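Local coordinates for Pab-dependent poly(a)-specific ribonuclease subunit PAN2 (Neurospora crassa, PDB 4CZX), which is the N-terminal WD40 propeller of a protein that probably serves as catalytic subunit of the PAN deadenylation complex, which shortens mRNA poly(A) tails, at residues L291-S296 with K302-N307; E40-G45 with T311-S316; R7-L12 with C282-Q287; T258-V261 with Q267-V270; N196-S201 with I205-G210. All blocks are in the same frame, centred on the assembly; numbering follows the deposited sequence.

Interaction 1: L291-S296 with K302-N307; sequences LHFDVS and KALADN
The innermost beta hairpin of a beta-propeller blade is formed here by strands 290-295 and 302-306, running antiparallel, and a classic beta bulge distorts it where Leu291 and His292 both face Ala305. The carbonyl oxygen of Ala305 takes two donors. Leu291 N lies 2.7 Å from Ala305 O in the carbonyl plane, with an almost straight N-H...O angle of 172°, whereas His292 N reaches Ala305 O at 3.2 Å and is tilted from that plane. Beyond the bulge, Asp294 and Ala303 form a regular hydrogen-bonded pair, with Ala303 N 2.9 Å from Asp294 O.

The two faces differ in character. Phe293 turns CG away from its backbone N (chi1 174°), which lays the ring alongside Leu304; Leu304 CG meets the ring edge at CD1, 3.8 Å away. Phe293, Val295 and Leu304 suit this face, which packs on Ile260 and Val262 of the adjacent blade. On the other face the residues paired with His292 and Asp294 are alanines, small enough for strand 32-35 of the next blade to come close, with Ile33 touching both. The buried carboxylate of Asp294 reaches outward to both neighbouring blades, forming a salt bridge with Arg250 and accepting the N-H of Phe35, so it probably stays charged. His292 gives its NE2 hydrogen to Ala30 O, while its CD2 lies 4.2 Å from Ala305 CB, near the ring plane. At the bulged end, Leu291 and Asn307 meet at about a right angle, Leu291 CD1 resting 3.7 Å from Asn307 CB.

Interaction 2: E40-G45 with T311-S316; sequences ELLWIG and TYVWGS
This is a side-chain packing contact, mostly between methyl groups, that joins two blades of the beta-propeller: Leu42 and Ile44 of strand 41-45 reach across to Thr311 and Val313 of strand 310-315. The axes of the two strand segments come no closer than 10.1 Å and run roughly antiparallel (155°), too far apart for backbone pairing, so side chains alone bridge the gap.

Thr311 is the central piece. Its methyl CG2 meets Leu42 CD2 tip to tip at 3.8 Å, and Ile44 CD1 rests against the hydroxyl branch, 3.5 Å from Thr311 OG1. Ile44 can reach so far because its chain is fully extended at chi2 (176°), sending CD1 straight out from the strand. Leu42 points CG away from its backbone N (chi1 180°); besides Thr311, its CD2 lies 4.2 Å from Val313 CG2. Branched residues suit these places: each sends a methyl group into the seam, and the compact threonine leaves room for two longer partners.

Alternation along each strand puts the big aromatics elsewhere. Trp43 turns to the next blade, where it meets Phe78 and Phe80 and gives its NE1 hydrogen to Asp36; Trp314 stacks on Trp9 instead. Strand 41-45 is the second strand of its sheet, between 32-35 and 50-55, and strand 310-315 lies between 302-306 and 10-16, whose Val15 also touches Ile44.

Interaction 3: R7-L12 with C282-Q287; sequences RDWTQL and CYTQPQ
A cysteine sulfur lying over a tryptophan is the striking feature: Cys282 SG sits 3.7 Å from the centroid of the six-membered ring of Trp9, over its face. The contact joins two neighbouring blades of the WD40 beta-propeller, close to where the N-terminal chain enters strand 10-16 and completes the sheet of the last blade. Cys282 CB covers the five-membered ring of the same indole, 19° off its normal, in a CH-pi contact. The cysteine can cover both rings because SG stands between its backbone N and carbonyl carbon (chi1 58°). Sulfur is polarisable, and the short cysteine side chain lets it rest on the ring face; the opposite face is stacked on Trp314, so the indole is held between the two.

The rim of the indole is used as well. Thr284 puts its methyl CG2 against the ring edge, 3.7 Å from Trp9 CZ2, while its OG1 hydrogen-bonds to Gly266 O. Beside it, the polar Trp9 NE1 donates to Tyr283 O at 3.1 Å with an N-H...O angle of 161°; the oxygen lies in the indole plane, although the nitrogen stands well above the carbonyl plane.

Interaction 4: T258-V261 with Q267-V270; sequences TAIV and QIHV
Ile268 packs against Ile260 and the backbone of Val261 across an antiparallel hairpin of the beta-propeller. Its CB starts 3.8 Å from Val261 O. The CG2 branch, directed away from the backbone N, reaches back toward the neighbouring strand: it lies 3.6 Å from Val261 O and 3.8 Å from Ile260 CG2, the two isoleucines standing abreast on one face of the sheet, although Ile260 is paired with Val270, in a non-hydrogen-bonded pair. The other branch leaves CG1 anti to the carbonyl carbon and extends CD1 (chi2 177°) out of the hairpin, where it meets Leu304 of the next blade and the indole of Trp9. One branch thus fills the hairpin and the other the seam between blades, a double task that suits isoleucine.

Farther along the same face, Thr258 and Val270 cross obliquely, and Thr258 CG2 touches Val270 CG1 at 3.5 Å; the branched threonine turns its methyl group to the valine. The backbone is fastened at the Val261-His269 pair by two short bonds: Val261 N to His269 O and His269 N to Val261 O, both 2.8 Å. On the opposite face the His269 ring is steadied within its own strand, since NE2 donates to Gln267 OE1 at 2.9 Å, nearly in the ring plane, and Phe242 meets the ring edge-to-face.

Strand 258-262 lies between 248-251 and 267-272, and 267-272 in turn pairs with 279-283. The face of Ile260 and Ile268 is turned to the last blade, where Phe293 and Val295 of strand 290-295 pack on Ile260.

Interaction 5: N196-S201 with I205-G210; sequences NDLDTS and IVTCGG
In Leu198 CG points away from the backbone N (chi1 179°), and an off-staggered chi2 (148°) turns CD1 to the partner strand, 3.9 Å from Thr207 CG2 and 4.0 Å from Ile205 CG2. Asp197 and Asp199 have a similar first torsion (-160° in Asp199), but from the other face of this antiparallel hairpin, and their carboxylates reach outward to neighbouring blades. Asp199 leaves its CB against Val206 CG2, 4.0 Å away.

The hairpin comprises the two inner strands, 194-200 and 204-210, of one propeller blade. Its paired backbones are joined by near-straight bonds, as between Val206 N and Asp199 O at 3.0 Å. A classic beta bulge interrupts the pattern where Asn196 and Asp197 both face Cys208: Asn196 N is 2.7 Å from Cys208 O, while Asp197 N makes only a weak bond to that oxygen. Asn196 itself gives ND2 to Ala247 O.

Thr207 serves twice, its methyl packing on Leu198 and its OG1 bonding to NE2 of His191, as in the histidine-to-serine/threonine pair of WD40 repeats.

Aspartates are short enough to stay inside the blade interface and still reach strand 248-251. Asp197 forms a salt bridge with Arg250 and accepts Val249 N; Asp199 pairs with Lys160 and accepts Met251 N. Buried yet matched by cations and backbone N-H groups, both carboxylates probably remain ionised and tie this blade to its neighbours.

From the N terminus, the chain opens interaction 3 at 7-12 and interaction 2 at 40-45, then runs through the blades. Interaction 5 is the first to close, a short hairpin, followed by the hairpin of interaction 4. Interaction 3 closes next at 282-287, enclosing both. The hairpin of interaction 1 comes afterwards, and 311-316 then closes interaction 2, whose loop holds 1, 4 and 5. Interactions 2 and 3 cross. Strand 10-16 pairs with 310-315, so the N-terminal chain helps complete the last blade and shut the propeller ring. Interactions 1, 4 and 5 build individual blades, while 2 and 3 join the last blade to its neighbours on its two sides.

Interaction 1: L291-S296 with K302-N307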
# COMPACT_ATOMS: atom_id res chain seq x y z
N LEU A 291 -35.16 -10.78 -1.66
CA LEU A 291 -34.27 -11.89 -1.29
C LEU A 291 -34.25 -12.20 0.20
O LEU A 291 -33.97 -13.33 0.60
CB LEU A 291 -32.83 -11.59 -1.72
CG LEU A 291 -32.54 -11.57 -3.21
CD1 LEU A 291 -31.06 -11.31 -3.41
CD2 LEU A 291 -32.96 -12.87 -3.87
N HIS A 292 -34.47 -11.17 1.03
CA HIS A 292 -34.46 -11.35 2.49
C HIS A 292 -35.52 -10.50 3.15
O HIS A 292 -35.93 -9.47 2.63
CB HIS A 292 -33.08 -11.01 3.09
CG HIS A 292 -31.94 -11.63 2.35
ND1 HIS A 292 -31.62 -12.96 2.46
CD2 HIS A 292 -31.03 -11.09 1.50
CE1 HIS A 292 -30.60 -13.23 1.67
NE2 HIS A 292 -30.21 -12.11 1.08
N PHE A 293 -35.93 -10.95 4.33
CA PHE A 293 -37.01 -10.34 5.09
C PHE A 293 -36.78 -10.51 6.59
O PHE A 293 -36.30 -11.56 7.04
CB PHE A 293 -38.36 -10.96 4.68
CG PHE A 293 -39.52 -10.49 5.51
CD1 PHE A 293 -39.96 -9.18 5.41
CD2 PHE A 293 -40.16 -11.35 6.38
CE1 PHE A 293 -41.03 -8.74 6.16
CE2 PHE A 293 -41.24 -10.91 7.15
CZ PHE A 293 -41.66 -9.60 7.04
N ASP A 294 -37.11 -9.49 7.38
CA ASP A 294 -37.19 -9.67 8.83
C ASP A 294 -38.22 -8.72 9.42
O ASP A 294 -38.63 -7.74 8.79
CB ASP A 294 -35.80 -9.45 9.49
CG ASP A 294 -35.72 -10.05 10.89
OD1 ASP A 294 -36.53 -10.95 11.21
OD2 ASP A 294 -34.84 -9.60 11.67
N VAL A 295 -38.63 -9.02 10.65
CA VAL A 295 -39.54 -8.17 11.42
C VAL A 295 -38.86 -7.80 12.74
O VAL A 295 -38.12 -8.60 13.31
CB VAL A 295 -40.90 -8.86 11.69
CG1 VAL A 295 -40.71 -10.11 12.55
CG2 VAL A 295 -41.87 -7.90 12.36
N SER A 296 -39.08 -6.58 13.22
CA SER A 296 -38.48 -6.12 14.48
C SER A 296 -39.13 -6.77 15.70
O SER A 296 -40.22 -7.34 15.60
CB SER A 296 -38.58 -4.60 14.59
OG SER A 296 -39.92 -4.19 14.83
N LYS A 302 -40.88 -3.70 9.40
CA LYS A 302 -40.69 -4.78 8.44
C LYS A 302 -39.58 -4.41 7.46
O LYS A 302 -39.64 -3.35 6.83
CB LYS A 302 -41.97 -5.07 7.65
CG LYS A 302 -43.04 -5.86 8.41
CD LYS A 302 -43.78 -5.01 9.43
CE LYS A 302 -45.00 -5.76 9.97
NZ LYS A 302 -45.79 -4.94 10.95
N ALA A 303 -38.58 -5.27 7.33
CA ALA A 303 -37.46 -4.99 6.43
C ALA A 303 -37.38 -6.00 5.31
O ALA A 303 -37.57 -7.19 5.54
CB ALA A 303 -36.15 -4.97 7.21
N LEU A 304 -37.07 -5.52 4.10
CA LEU A 304 -36.99 -6.35 2.91
C LEU A 304 -35.76 -5.96 2.10
O LEU A 304 -35.57 -4.78 1.80
CB LEU A 304 -38.24 -6.20 2.05
CG LEU A 304 -39.62 -6.59 2.59
CD1 LEU A 304 -40.22 -5.48 3.45
CD2 LEU A 304 -40.55 -6.92 1.44
N ALA A 305 -34.92 -6.93 1.74
CA ALA A 305 -33.78 -6.64 0.88
C ALA A 305 -34.02 -7.26 -0.48
O ALA A 305 -34.54 -8.38 -0.56
CB ALA A 305 -32.48 -7.17 1.49
N ASP A 306 -33.65 -6.54 -1.54
CA ASP A 306 -33.90 -7.04 -2.89
C ASP A 306 -32.61 -7.31 -3.66
O ASP A 306 -31.51 -6.97 -3.19
CB ASP A 306 -34.82 -6.09 -3.69
CG ASP A 306 -34.16 -4.76 -4.08
OD1 ASP A 306 -32.91 -4.63 -4.08
OD2 ASP A 306 -34.91 -3.82 -4.41
N ASN A 307 -32.73 -7.91 -4.84
CA ASN A 307 -31.53 -8.32 -5.56
C ASN A 307 -30.90 -7.15 -6.31
O ASN A 307 -29.90 -7.33 -7.00
CB ASN A 307 -31.85 -9.48 -6.51
CG ASN A 307 -32.67 -9.06 -7.70
OD1 ASN A 307 -33.37 -8.06 -7.67
ND2 ASN A 307 -32.58 -9.84 -8.76

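Interaction 2: E40-G45 with T311-S316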
# COMPACT_ATOMS: atom_id res chain seq x y z
N GLU A 40 -32.22 0.02 18.21
CA GLU A 40 -32.94 0.36 16.98
C GLU A 40 -32.13 0.05 15.72
O GLU A 40 -32.25 0.74 14.70
CB GLU A 40 -33.31 1.85 16.99
CG GLU A 40 -34.24 2.21 18.13
CD GLU A 40 -35.53 1.44 18.03
OE1 GLU A 40 -36.37 1.81 17.19
OE2 GLU A 40 -35.69 0.44 18.77
N LEU A 41 -31.32 -1.00 15.77
CA LEU A 41 -30.44 -1.31 14.65
C LEU A 41 -31.01 -2.37 13.71
O LEU A 41 -31.63 -3.34 14.14
CB LEU A 41 -29.07 -1.78 15.16
CG LEU A 41 -28.28 -0.77 15.99
CD1 LEU A 41 -26.97 -1.37 16.46
CD2 LEU A 41 -28.05 0.50 15.18
N LEU A 42 -30.78 -2.15 12.42
CA LEU A 42 -30.95 -3.19 11.41
C LEU A 42 -29.58 -3.54 10.83
O LEU A 42 -28.82 -2.64 10.41
CB LEU A 42 -31.89 -2.74 10.29
CG LEU A 42 -32.13 -3.76 9.16
CD1 LEU A 42 -32.95 -4.95 9.65
CD2 LEU A 42 -32.82 -3.09 7.98
N TRP A 43 -29.25 -4.82 10.82
CA TRP A 43 -27.96 -5.29 10.30
C TRP A 43 -28.10 -5.94 8.93
O TRP A 43 -29.03 -6.72 8.69
CB TRP A 43 -27.33 -6.27 11.28
CG TRP A 43 -26.89 -5.59 12.56
CD1 TRP A 43 -27.65 -5.32 13.66
CD2 TRP A 43 -25.58 -5.08 12.85
NE1 TRP A 43 -26.90 -4.68 14.62
CE2 TRP A 43 -25.62 -4.53 14.15
CE3 TRP A 43 -24.37 -5.04 12.15
CZ2 TRP A 43 -24.50 -3.94 14.76
CZ3 TRP A 43 -23.25 -4.46 12.75
CH2 TRP A 43 -23.33 -3.92 14.05
N ILE A 44 -27.16 -5.62 8.03
CA ILE A 44 -27.17 -6.13 6.65
C ILE A 44 -25.81 -6.72 6.32
O ILE A 44 -24.78 -6.10 6.59
CB ILE A 44 -27.51 -5.01 5.63
CG1 ILE A 44 -28.82 -4.31 6.02
CG2 ILE A 44 -27.52 -5.54 4.18
CD1 ILE A 44 -29.17 -3.15 5.13
N GLY A 45 -25.78 -7.93 5.76
CA GLY A 45 -24.52 -8.54 5.39
C GLY A 45 -24.27 -8.53 3.88
O GLY A 45 -25.22 -8.53 3.11
N THR A 311 -32.30 -2.21 0.63
CA THR A 311 -33.03 -2.70 1.79
C THR A 311 -34.01 -1.62 2.24
O THR A 311 -33.63 -0.46 2.40
CB THR A 311 -32.11 -3.07 2.96
OG1 THR A 311 -31.32 -4.20 2.58
CG2 THR A 311 -32.92 -3.43 4.20
N TYR A 312 -35.27 -2.03 2.40
CA TYR A 312 -36.37 -1.13 2.73
C TYR A 312 -36.90 -1.42 4.12
O TYR A 312 -36.91 -2.57 4.55
CB TYR A 312 -37.52 -1.27 1.74
CG TYR A 312 -37.17 -1.14 0.28
CD1 TYR A 312 -36.71 -2.23 -0.44
CD2 TYR A 312 -37.33 0.07 -0.38
CE1 TYR A 312 -36.40 -2.12 -1.78
CE2 TYR A 312 -37.03 0.19 -1.72
CZ TYR A 312 -36.56 -0.91 -2.42
OH TYR A 312 -36.24 -0.79 -3.75
N VAL A 313 -37.35 -0.38 4.81
CA VAL A 313 -38.13 -0.58 6.03
C VAL A 313 -39.52 -0.03 5.80
O VAL A 313 -39.69 1.10 5.36
CB VAL A 313 -37.48 0.11 7.25
CG1 VAL A 313 -38.47 0.18 8.42
CG2 VAL A 313 -36.23 -0.64 7.66
N TRP A 314 -40.52 -0.87 6.09
CA TRP A 314 -41.92 -0.49 5.97
C TRP A 314 -42.59 -0.59 7.33
O TRP A 314 -42.14 -1.32 8.21
CB TRP A 314 -42.64 -1.39 4.96
CG TRP A 314 -42.35 -1.07 3.51
CD1 TRP A 314 -41.20 -1.34 2.83
CD2 TRP A 314 -43.24 -0.44 2.58
NE1 TRP A 314 -41.32 -0.92 1.52
CE2 TRP A 314 -42.56 -0.36 1.35
CE3 TRP A 314 -44.54 0.06 2.66
CZ2 TRP A 314 -43.14 0.21 0.21
CZ3 TRP A 314 -45.12 0.62 1.54
CH2 TRP A 314 -44.41 0.70 0.33
N GLY A 315 -43.68 0.15 7.48
CA GLY A 315 -44.42 0.17 8.74
C GLY A 315 -45.35 1.36 8.79
O GLY A 315 -45.58 2.02 7.78
N SER A 316 -45.88 1.63 9.98
CA SER A 316 -46.78 2.76 10.18
C SER A 316 -46.04 4.10 10.22
O SER A 316 -44.94 4.19 10.76
CB SER A 316 -47.57 2.58 11.47
OG SER A 316 -48.24 3.77 11.81

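Interaction 3: R7-L12 with C282-Q287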
# COMPACT_ATOMS: atom_id res chain seq x y z
N ARG A 7 -52.32 4.93 6.07
CA ARG A 7 -52.00 5.56 7.35
C ARG A 7 -51.40 4.55 8.33
O ARG A 7 -50.97 4.92 9.42
CB ARG A 7 -53.24 6.22 7.96
CG ARG A 7 -53.60 7.58 7.38
CD ARG A 7 -55.03 7.99 7.74
NE ARG A 7 -56.01 7.08 7.15
CZ ARG A 7 -57.33 7.25 7.18
NH1 ARG A 7 -57.85 8.32 7.78
NH2 ARG A 7 -58.12 6.35 6.62
N ASP A 8 -51.39 3.28 7.94
CA ASP A 8 -50.81 2.22 8.77
C ASP A 8 -49.63 1.54 8.11
O ASP A 8 -48.94 0.74 8.74
CB ASP A 8 -51.85 1.15 9.10
CG ASP A 8 -52.98 1.68 9.94
OD1 ASP A 8 -52.73 2.56 10.79
OD2 ASP A 8 -54.12 1.21 9.75
N TRP A 9 -49.41 1.87 6.84
CA TRP A 9 -48.43 1.15 6.04
C TRP A 9 -47.80 2.05 4.99
O TRP A 9 -48.46 2.49 4.04
CB TRP A 9 -49.10 -0.05 5.36
CG TRP A 9 -48.16 -0.93 4.61
CD1 TRP A 9 -48.05 -1.05 3.26
CD2 TRP A 9 -47.19 -1.82 5.18
NE1 TRP A 9 -47.08 -1.97 2.94
CE2 TRP A 9 -46.53 -2.45 4.10
CE3 TRP A 9 -46.82 -2.15 6.49
CZ2 TRP A 9 -45.52 -3.39 4.30
CZ3 TRP A 9 -45.81 -3.08 6.68
CH2 TRP A 9 -45.17 -3.69 5.59
N THR A 10 -46.51 2.33 5.16
CA THR A 10 -45.79 3.15 4.19
C THR A 10 -44.30 2.82 4.24
O THR A 10 -43.82 2.20 5.20
CB THR A 10 -46.02 4.65 4.44
OG1 THR A 10 -45.57 5.41 3.31
CG2 THR A 10 -45.30 5.12 5.70
N GLN A 11 -43.57 3.21 3.19
CA GLN A 11 -42.13 3.02 3.17
C GLN A 11 -41.46 4.08 4.02
O GLN A 11 -41.60 5.27 3.77
CB GLN A 11 -41.59 3.07 1.74
CG GLN A 11 -40.09 2.86 1.66
CD GLN A 11 -39.58 2.75 0.24
OE1 GLN A 11 -38.57 3.36 -0.12
NE2 GLN A 11 -40.28 1.98 -0.58
N LEU A 12 -40.72 3.63 5.04
CA LEU A 12 -40.18 4.53 6.05
C LEU A 12 -38.72 4.89 5.79
O LEU A 12 -38.25 5.96 6.21
CB LEU A 12 -40.33 3.88 7.43
CG LEU A 12 -41.78 3.63 7.86
CD1 LEU A 12 -41.82 2.76 9.09
CD2 LEU A 12 -42.49 4.96 8.11
N CYS A 282 -50.87 -6.28 2.02
CA CYS A 282 -50.25 -5.04 1.63
C CYS A 282 -49.16 -5.29 0.59
O CYS A 282 -48.74 -6.42 0.34
CB CYS A 282 -49.67 -4.30 2.84
SG CYS A 282 -48.46 -5.24 3.76
N TYR A 283 -48.72 -4.21 -0.04
CA TYR A 283 -47.72 -4.31 -1.08
C TYR A 283 -46.57 -3.38 -0.75
O TYR A 283 -46.75 -2.35 -0.09
CB TYR A 283 -48.33 -3.97 -2.44
CG TYR A 283 -49.47 -4.88 -2.84
CD1 TYR A 283 -49.23 -6.12 -3.43
CD2 TYR A 283 -50.79 -4.50 -2.64
CE1 TYR A 283 -50.27 -6.95 -3.81
CE2 TYR A 283 -51.83 -5.33 -3.01
CZ TYR A 283 -51.57 -6.55 -3.59
OH TYR A 283 -52.61 -7.38 -3.96
N THR A 284 -45.38 -3.77 -1.18
CA THR A 284 -44.21 -2.92 -1.09
C THR A 284 -43.74 -2.68 -2.51
O THR A 284 -44.26 -3.29 -3.44
CB THR A 284 -43.11 -3.55 -0.23
OG1 THR A 284 -42.75 -4.83 -0.77
CG2 THR A 284 -43.60 -3.75 1.21
N GLN A 285 -42.77 -1.79 -2.71
CA GLN A 285 -42.35 -1.49 -4.08
C GLN A 285 -40.88 -1.78 -4.28
O GLN A 285 -40.11 -0.86 -4.56
CB GLN A 285 -42.62 -0.02 -4.42
CG GLN A 285 -43.87 0.55 -3.77
CD GLN A 285 -45.14 -0.15 -4.21
OE1 GLN A 285 -45.19 -0.75 -5.29
NE2 GLN A 285 -46.17 -0.08 -3.38
N PRO A 286 -40.47 -3.04 -4.13
CA PRO A 286 -39.04 -3.30 -4.29
C PRO A 286 -38.60 -3.07 -5.73
O PRO A 286 -39.36 -3.34 -6.66
CB PRO A 286 -38.90 -4.78 -3.90
CG PRO A 286 -40.24 -5.38 -4.18
CD PRO A 286 -41.26 -4.28 -4.00
N GLN A 287 -37.40 -2.53 -5.92
CA GLN A 287 -36.88 -2.33 -7.26
C GLN A 287 -36.63 -3.69 -7.90
O GLN A 287 -36.96 -3.91 -9.06
CB GLN A 287 -35.59 -1.50 -7.24
CG GLN A 287 -35.01 -1.25 -8.62
CD GLN A 287 -33.71 -0.45 -8.59
OE1 GLN A 287 -33.13 -0.20 -7.53
NE2 GLN A 287 -33.25 -0.05 -9.77

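Interaction 4: T258-V261 with Q267-V270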
# COMPACT_ATOMS: atom_id res chain seq x y z
N THR A 258 -49.97 -15.41 14.64
CA THR A 258 -50.00 -14.76 13.33
C THR A 258 -48.63 -14.86 12.64
O THR A 258 -47.59 -14.73 13.29
CB THR A 258 -50.43 -13.28 13.48
OG1 THR A 258 -51.79 -13.23 13.93
CG2 THR A 258 -50.33 -12.55 12.16
N ALA A 259 -48.66 -15.12 11.34
CA ALA A 259 -47.46 -15.16 10.52
C ALA A 259 -47.46 -14.01 9.51
O ALA A 259 -48.52 -13.56 9.06
CB ALA A 259 -47.34 -16.49 9.79
N ILE A 260 -46.27 -13.54 9.17
CA ILE A 260 -46.09 -12.51 8.17
C ILE A 260 -45.42 -13.14 6.97
O ILE A 260 -44.29 -13.57 7.06
CB ILE A 260 -45.23 -11.36 8.71
CG1 ILE A 260 -45.85 -10.80 10.00
CG2 ILE A 260 -45.10 -10.27 7.66
CD1 ILE A 260 -44.88 -9.90 10.78
N VAL A 261 -46.14 -13.20 5.85
CA VAL A 261 -45.69 -13.96 4.68
C VAL A 261 -45.41 -13.07 3.48
O VAL A 261 -46.21 -12.19 3.15
CB VAL A 261 -46.75 -15.00 4.27
CG1 VAL A 261 -46.19 -15.92 3.19
CG2 VAL A 261 -47.19 -15.78 5.50
N GLN A 267 -45.11 -8.61 -2.12
CA GLN A 267 -46.47 -8.71 -1.59
C GLN A 267 -46.43 -9.42 -0.24
O GLN A 267 -45.79 -10.45 -0.09
CB GLN A 267 -47.38 -9.47 -2.55
CG GLN A 267 -48.78 -9.68 -2.00
CD GLN A 267 -49.72 -10.34 -2.99
OE1 GLN A 267 -50.83 -10.74 -2.62
NE2 GLN A 267 -49.29 -10.44 -4.24
N ILE A 268 -47.12 -8.85 0.74
CA ILE A 268 -47.09 -9.36 2.10
C ILE A 268 -48.50 -9.67 2.62
O ILE A 268 -49.42 -8.87 2.46
CB ILE A 268 -46.42 -8.35 3.05
CG1 ILE A 268 -44.96 -8.12 2.64
CG2 ILE A 268 -46.49 -8.82 4.49
CD1 ILE A 268 -44.26 -7.10 3.50
N HIS A 269 -48.66 -10.84 3.23
CA HIS A 269 -49.89 -11.18 3.95
C HIS A 269 -49.59 -11.30 5.43
O HIS A 269 -48.63 -11.97 5.82
CB HIS A 269 -50.50 -12.48 3.45
CG HIS A 269 -51.01 -12.43 2.04
ND1 HIS A 269 -51.83 -13.40 1.51
CD2 HIS A 269 -50.80 -11.53 1.05
CE1 HIS A 269 -52.12 -13.09 0.26
NE2 HIS A 269 -51.50 -11.96 -0.05
N VAL A 270 -50.42 -10.67 6.25
CA VAL A 270 -50.34 -10.85 7.69
C VAL A 270 -51.51 -11.75 8.04
O VAL A 270 -52.67 -11.34 7.94
CB VAL A 270 -50.41 -9.52 8.46
CG1 VAL A 270 -50.30 -9.77 9.96
CG2 VAL A 270 -49.29 -8.60 8.01

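Interaction 5: N196-S201 with I205-G210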
# COMPACT_ATOMS: atom_id res chain seq x y z
N ASN A 196 -36.39 -22.25 2.00
CA ASN A 196 -35.86 -20.92 1.75
C ASN A 196 -35.88 -20.04 3.01
O ASN A 196 -35.18 -19.02 3.09
CB ASN A 196 -36.64 -20.24 0.62
CG ASN A 196 -35.92 -19.04 0.07
OD1 ASN A 196 -34.74 -19.12 -0.26
ND2 ASN A 196 -36.60 -17.90 -0.01
N ASP A 197 -36.71 -20.42 3.97
CA ASP A 197 -36.87 -19.64 5.20
C ASP A 197 -37.52 -20.47 6.29
O ASP A 197 -38.37 -21.33 6.02
CB ASP A 197 -37.70 -18.38 4.93
CG ASP A 197 -37.43 -17.26 5.95
OD1 ASP A 197 -36.66 -17.49 6.91
OD2 ASP A 197 -37.96 -16.14 5.78
N LEU A 198 -37.14 -20.19 7.53
CA LEU A 198 -37.73 -20.84 8.69
C LEU A 198 -37.85 -19.81 9.82
O LEU A 198 -36.91 -19.05 10.06
CB LEU A 198 -36.89 -22.04 9.15
CG LEU A 198 -37.42 -22.79 10.40
CD1 LEU A 198 -37.10 -24.28 10.35
CD2 LEU A 198 -36.90 -22.20 11.71
N ASP A 199 -39.00 -19.79 10.49
CA ASP A 199 -39.12 -19.06 11.74
C ASP A 199 -39.88 -19.92 12.72
O ASP A 199 -40.55 -20.88 12.33
CB ASP A 199 -39.81 -17.70 11.55
CG ASP A 199 -39.52 -16.74 12.71
OD1 ASP A 199 -38.58 -17.02 13.48
OD2 ASP A 199 -40.22 -15.71 12.84
N THR A 200 -39.78 -19.59 14.01
CA THR A 200 -40.47 -20.37 15.01
C THR A 200 -40.73 -19.52 16.25
O THR A 200 -39.94 -18.65 16.58
CB THR A 200 -39.66 -21.66 15.38
OG1 THR A 200 -40.30 -22.33 16.48
CG2 THR A 200 -38.22 -21.32 15.77
N SER A 201 -41.88 -19.78 16.87
CA SER A 201 -42.24 -19.26 18.19
C SER A 201 -42.27 -20.45 19.12
O SER A 201 -42.01 -21.57 18.68
CB SER A 201 -43.59 -18.56 18.15
OG SER A 201 -44.63 -19.47 17.83
N ILE A 205 -43.74 -23.84 14.21
CA ILE A 205 -42.74 -23.65 13.17
C ILE A 205 -43.44 -23.26 11.87
O ILE A 205 -44.52 -23.79 11.56
CB ILE A 205 -41.91 -24.92 12.89
CG1 ILE A 205 -41.51 -25.62 14.19
CG2 ILE A 205 -40.69 -24.57 12.01
CD1 ILE A 205 -40.79 -26.93 13.94
N VAL A 206 -42.84 -22.34 11.13
CA VAL A 206 -43.33 -21.99 9.80
C VAL A 206 -42.17 -21.99 8.81
O VAL A 206 -41.06 -21.54 9.12
CB VAL A 206 -44.06 -20.63 9.78
CG1 VAL A 206 -45.46 -20.74 10.37
CG2 VAL A 206 -43.23 -19.55 10.50
N THR A 207 -42.40 -22.53 7.61
CA THR A 207 -41.33 -22.57 6.61
C THR A 207 -41.82 -22.20 5.23
O THR A 207 -43.01 -22.36 4.91
CB THR A 207 -40.66 -23.97 6.50
OG1 THR A 207 -41.63 -24.93 6.05
CG2 THR A 207 -40.05 -24.40 7.84
N CYS A 208 -40.89 -21.71 4.43
CA CYS A 208 -41.08 -21.52 2.99
C CYS A 208 -40.06 -22.38 2.26
O CYS A 208 -38.95 -22.57 2.74
CB CYS A 208 -40.89 -20.05 2.61
SG CYS A 208 -41.99 -18.91 3.45
N GLY A 209 -40.41 -22.91 1.09
CA GLY A 209 -39.46 -23.72 0.37
C GLY A 209 -40.04 -24.21 -0.94
O GLY A 209 -41.02 -23.65 -1.43
N GLY A 210 -39.43 -25.26 -1.50
CA GLY A 210 -39.89 -25.82 -2.76
C GLY A 210 -39.48 -27.26 -3.01
O GLY A 210 -38.72 -27.84 -2.23